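Local coordinates for protein fiber (Human adenovirus 26, PDB 6FJN) that forms the knob domain of the trimeric adenovirus fiber, which probably attaches the virion to host-cell receptors during entry, at residues V99-P111 / F144-I156. Sequence-based numbering, arbitrary orientation.
Sequences VPFMPNLTAYPKP and FNQETENGCAYSI
K110 reaches from the loop 99-111 into the loop that links strand 137-144 to strand 154-161. Its CA lies 3.4 Å from N145 O in a CA-H...O contact, and CB and CG pass the same carbonyl more loosely. CD packs against N145 O and, less closely, E147 O; bends at chi2 (-89°) and chi3 (-109°) then turn CE and NZ toward the carbonyls of C152 and E147. The tip ties the two arms of this loop together: K110 NZ gives a hydrogen bond of 2.8 Å to E147 O, in the carbonyl plane, and K110 NZ gives another of 2.8 Å to C152 O, from above the plane of that carbonyl. The ammonium thus sits among backbone carbonyls, where their dipoles would help to stabilise its charge. Next door, the Q146 amide grips both segments: its NE2 donates to P109 O at 3.0 Å and, almost straight, to F144 O at 2.8 Å within its own segment.

The other half of the contact is apolar. M102 lies over one face of the Y154 ring, its CB 3.6 Å from the ring centroid and nearly on the normal, while the bent chain brings SD round to an oblique Met-aromatic contact. L105 CD1 meets the same ring at CE1, 3.5 Å away. P103 CG packs against both F144 CD1 and I156 CG1, and the Y108 ring takes F144 CB over one face and A107 CB over the other. Y108 OH is hydrogen-bonded to L181 N. Y154 also touches Q183, where L-glutamate is seen covalently attached in a structure of this protein, though none is bound here. A153 and Y154 oppose F65 of strand 58-65 in a classic beta bulge. The long loop between strands 89-90 and 123-129 packs on the start of strand 154-161, in the knob's antiparallel beta-sandwich.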
# COMPACT_ATOMS: atom_id res chain seq x y z
N VAL A 99 -18.04 14.57 1.07
CA VAL A 99 -18.57 13.39 0.46
C VAL A 99 -17.52 12.70 -0.48
O VAL A 99 -17.43 11.51 -0.49
CB VAL A 99 -19.93 13.63 -0.21
CG1 VAL A 99 -20.41 12.37 -0.92
CG2 VAL A 99 -20.95 13.99 0.86
N PRO A 100 -16.72 13.50 -1.24
CA PRO A 100 -15.72 12.85 -2.11
C PRO A 100 -14.63 12.08 -1.39
O PRO A 100 -13.84 11.40 -2.09
CB PRO A 100 -15.14 14.01 -2.91
CG PRO A 100 -16.29 15.01 -2.93
CD PRO A 100 -16.81 14.94 -1.51
N PHE A 101 -14.54 12.18 -0.08
CA PHE A 101 -13.60 11.38 0.74
C PHE A 101 -14.27 10.19 1.36
O PHE A 101 -13.60 9.40 2.01
CB PHE A 101 -12.99 12.23 1.84
CG PHE A 101 -12.08 13.31 1.34
CD1 PHE A 101 -12.57 14.48 0.82
CD2 PHE A 101 -10.70 13.13 1.36
CE1 PHE A 101 -11.73 15.47 0.34
CE2 PHE A 101 -9.87 14.12 0.88
CZ PHE A 101 -10.37 15.26 0.39
N MET A 102 -15.59 10.06 1.22
CA MET A 102 -16.29 9.00 1.93
C MET A 102 -16.17 7.68 1.18
O MET A 102 -16.05 7.65 -0.05
CB MET A 102 -17.77 9.36 2.10
CG MET A 102 -17.98 10.51 3.04
SD MET A 102 -17.41 10.16 4.74
CE MET A 102 -15.86 11.08 4.83
N PRO A 103 -16.19 6.55 1.88
CA PRO A 103 -16.10 5.25 1.19
C PRO A 103 -17.36 4.96 0.39
O PRO A 103 -18.47 5.19 0.84
CB PRO A 103 -15.88 4.24 2.33
CG PRO A 103 -15.55 5.05 3.54
CD PRO A 103 -16.22 6.37 3.33
N ASN A 104 -17.13 4.49 -0.83
CA ASN A 104 -18.20 4.22 -1.79
C ASN A 104 -19.19 3.20 -1.22
O ASN A 104 -18.82 2.14 -0.82
CB ASN A 104 -17.53 3.68 -3.05
CG ASN A 104 -18.50 3.48 -4.19
OD1 ASN A 104 -19.29 2.51 -4.24
ND2 ASN A 104 -18.50 4.45 -5.09
N LEU A 105 -20.48 3.58 -1.24
CA LEU A 105 -21.53 2.71 -0.63
C LEU A 105 -21.90 1.50 -1.48
O LEU A 105 -22.43 0.52 -0.98
CB LEU A 105 -22.77 3.55 -0.30
CG LEU A 105 -22.63 4.33 1.02
CD1 LEU A 105 -23.64 5.46 1.05
CD2 LEU A 105 -22.75 3.45 2.24
N THR A 106 -21.61 1.54 -2.77
CA THR A 106 -21.80 0.34 -3.61
C THR A 106 -20.70 -0.68 -3.39
O THR A 106 -20.93 -1.88 -3.19
CB THR A 106 -21.89 0.69 -5.09
OG1 THR A 106 -22.93 1.64 -5.24
CG2 THR A 106 -22.18 -0.54 -5.94
N ALA A 107 -19.45 -0.21 -3.35
CA ALA A 107 -18.31 -1.10 -3.04
C ALA A 107 -18.44 -1.63 -1.63
O ALA A 107 -18.10 -2.80 -1.31
CB ALA A 107 -17.01 -0.33 -3.17
N TYR A 108 -18.84 -0.72 -0.72
CA TYR A 108 -18.81 -1.01 0.72
C TYR A 108 -20.17 -0.72 1.32
O TYR A 108 -20.40 0.34 1.94
CB TYR A 108 -17.70 -0.24 1.44
CG TYR A 108 -16.41 -0.14 0.67
CD1 TYR A 108 -15.68 -1.24 0.33
CD2 TYR A 108 -15.91 1.11 0.27
CE1 TYR A 108 -14.48 -1.13 -0.35
CE2 TYR A 108 -14.71 1.23 -0.41
CZ TYR A 108 -13.99 0.11 -0.72
OH TYR A 108 -12.81 0.26 -1.42
N PRO A 109 -21.14 -1.61 1.11
CA PRO A 109 -22.48 -1.33 1.59
C PRO A 109 -22.57 -1.50 3.09
O PRO A 109 -21.88 -2.28 3.70
CB PRO A 109 -23.34 -2.35 0.83
CG PRO A 109 -22.39 -3.46 0.54
CD PRO A 109 -21.06 -2.87 0.35
N LYS A 110 -23.50 -0.76 3.67
CA LYS A 110 -23.82 -0.94 5.06
C LYS A 110 -24.33 -2.35 5.29
O LYS A 110 -24.95 -2.97 4.40
CB LYS A 110 -24.95 -0.01 5.50
CG LYS A 110 -24.67 1.46 5.26
CD LYS A 110 -23.96 2.14 6.40
CE LYS A 110 -24.94 3.09 7.08
NZ LYS A 110 -24.46 3.30 8.44
N PRO A 111 -24.14 -2.87 6.50
CA PRO A 111 -24.72 -4.18 6.78
C PRO A 111 -26.23 -4.20 6.64
O PRO A 111 -26.90 -3.18 6.91
CB PRO A 111 -24.36 -4.42 8.23
CG PRO A 111 -23.24 -3.50 8.52
CD PRO A 111 -23.50 -2.29 7.69
N PHE A 144 -14.83 -0.37 6.09
CA PHE A 144 -15.54 0.73 5.46
C PHE A 144 -17.03 0.52 5.51
O PHE A 144 -17.55 -0.51 5.04
CB PHE A 144 -15.09 0.84 3.99
CG PHE A 144 -13.60 1.09 3.88
CD1 PHE A 144 -13.05 2.31 4.21
CD2 PHE A 144 -12.74 0.10 3.49
CE1 PHE A 144 -11.71 2.54 4.19
CE2 PHE A 144 -11.35 0.32 3.45
CZ PHE A 144 -10.87 1.55 3.83
N ASN A 145 -17.73 1.53 6.06
CA ASN A 145 -19.20 1.59 6.08
C ASN A 145 -19.87 0.44 6.81
O ASN A 145 -21.02 0.13 6.56
CB ASN A 145 -19.79 1.77 4.68
CG ASN A 145 -19.34 3.02 4.00
OD1 ASN A 145 -19.35 3.06 2.71
ND2 ASN A 145 -18.97 4.04 4.70
N GLN A 146 -19.16 -0.17 7.76
CA GLN A 146 -19.72 -1.30 8.50
C GLN A 146 -20.38 -0.90 9.81
O GLN A 146 -21.01 -1.73 10.44
CB GLN A 146 -18.68 -2.40 8.70
CG GLN A 146 -18.13 -2.93 7.37
CD GLN A 146 -19.24 -3.32 6.43
OE1 GLN A 146 -20.02 -4.26 6.73
NE2 GLN A 146 -19.45 -2.57 5.39
N GLU A 147 -20.30 0.37 10.22
CA GLU A 147 -20.97 0.84 11.40
C GLU A 147 -22.37 1.32 11.07
O GLU A 147 -22.63 1.88 10.03
CB GLU A 147 -20.21 1.99 12.04
CG GLU A 147 -18.78 1.59 12.45
CD GLU A 147 -18.77 0.44 13.44
OE1 GLU A 147 -19.40 0.58 14.52
OE2 GLU A 147 -18.08 -0.56 13.22
N THR A 148 -23.27 1.11 12.03
CA THR A 148 -24.59 1.74 12.00
C THR A 148 -24.82 2.69 13.23
O THR A 148 -25.85 3.38 13.25
CB THR A 148 -25.68 0.66 11.97
OG1 THR A 148 -25.43 -0.23 13.05
CG2 THR A 148 -25.60 -0.11 10.66
N GLU A 149 -23.84 2.75 14.17
CA GLU A 149 -23.89 3.57 15.43
C GLU A 149 -24.44 4.95 15.06
O GLU A 149 -23.96 5.60 14.09
CB GLU A 149 -22.47 3.67 16.09
CG GLU A 149 -22.43 4.39 17.46
CD GLU A 149 -21.09 4.43 18.20
OE1 GLU A 149 -20.05 3.94 17.74
OE2 GLU A 149 -21.08 5.03 19.32
N ASN A 150 -25.43 5.41 15.82
CA ASN A 150 -25.85 6.80 15.80
C ASN A 150 -26.31 7.39 14.46
O ASN A 150 -26.18 8.58 14.18
CB ASN A 150 -24.77 7.65 16.50
CG ASN A 150 -24.72 7.39 18.05
OD1 ASN A 150 -25.59 6.75 18.62
ND2 ASN A 150 -23.71 7.90 18.68
N GLY A 151 -26.89 6.56 13.62
CA GLY A 151 -27.43 7.03 12.34
C GLY A 151 -26.38 7.42 11.31
O GLY A 151 -26.70 8.13 10.37
N CYS A 152 -25.12 7.00 11.49
CA CYS A 152 -24.07 7.39 10.53
C CYS A 152 -24.39 7.00 9.10
O CYS A 152 -25.06 5.99 8.84
CB CYS A 152 -22.74 6.82 10.98
SG CYS A 152 -22.56 5.03 10.94
N ALA A 153 -24.01 7.84 8.14
CA ALA A 153 -24.13 7.53 6.74
C ALA A 153 -22.94 6.74 6.21
O ALA A 153 -23.10 5.94 5.28
CB ALA A 153 -24.25 8.82 5.97
N TYR A 154 -21.77 7.00 6.78
CA TYR A 154 -20.50 6.37 6.34
C TYR A 154 -19.68 6.09 7.58
O TYR A 154 -19.88 6.71 8.64
CB TYR A 154 -19.68 7.28 5.42
CG TYR A 154 -20.40 7.83 4.24
CD1 TYR A 154 -20.45 7.11 3.04
CD2 TYR A 154 -21.01 9.09 4.28
CE1 TYR A 154 -21.09 7.62 1.94
CE2 TYR A 154 -21.67 9.59 3.18
CZ TYR A 154 -21.72 8.85 2.01
OH TYR A 154 -22.35 9.30 0.89
N SER A 155 -18.71 5.18 7.45
CA SER A 155 -17.80 4.98 8.57
C SER A 155 -16.47 4.47 8.05
O SER A 155 -16.38 3.78 7.01
CB SER A 155 -18.35 4.00 9.60
OG SER A 155 -18.62 2.72 9.06
N ILE A 156 -15.42 4.77 8.82
CA ILE A 156 -14.10 4.13 8.66
C ILE A 156 -13.67 3.75 10.04
O ILE A 156 -13.63 4.61 10.94
CB ILE A 156 -13.04 5.06 8.01
CG1 ILE A 156 -13.52 5.63 6.67
CG2 ILE A 156 -11.71 4.33 7.88
CD1 ILE A 156 -12.63 6.70 6.07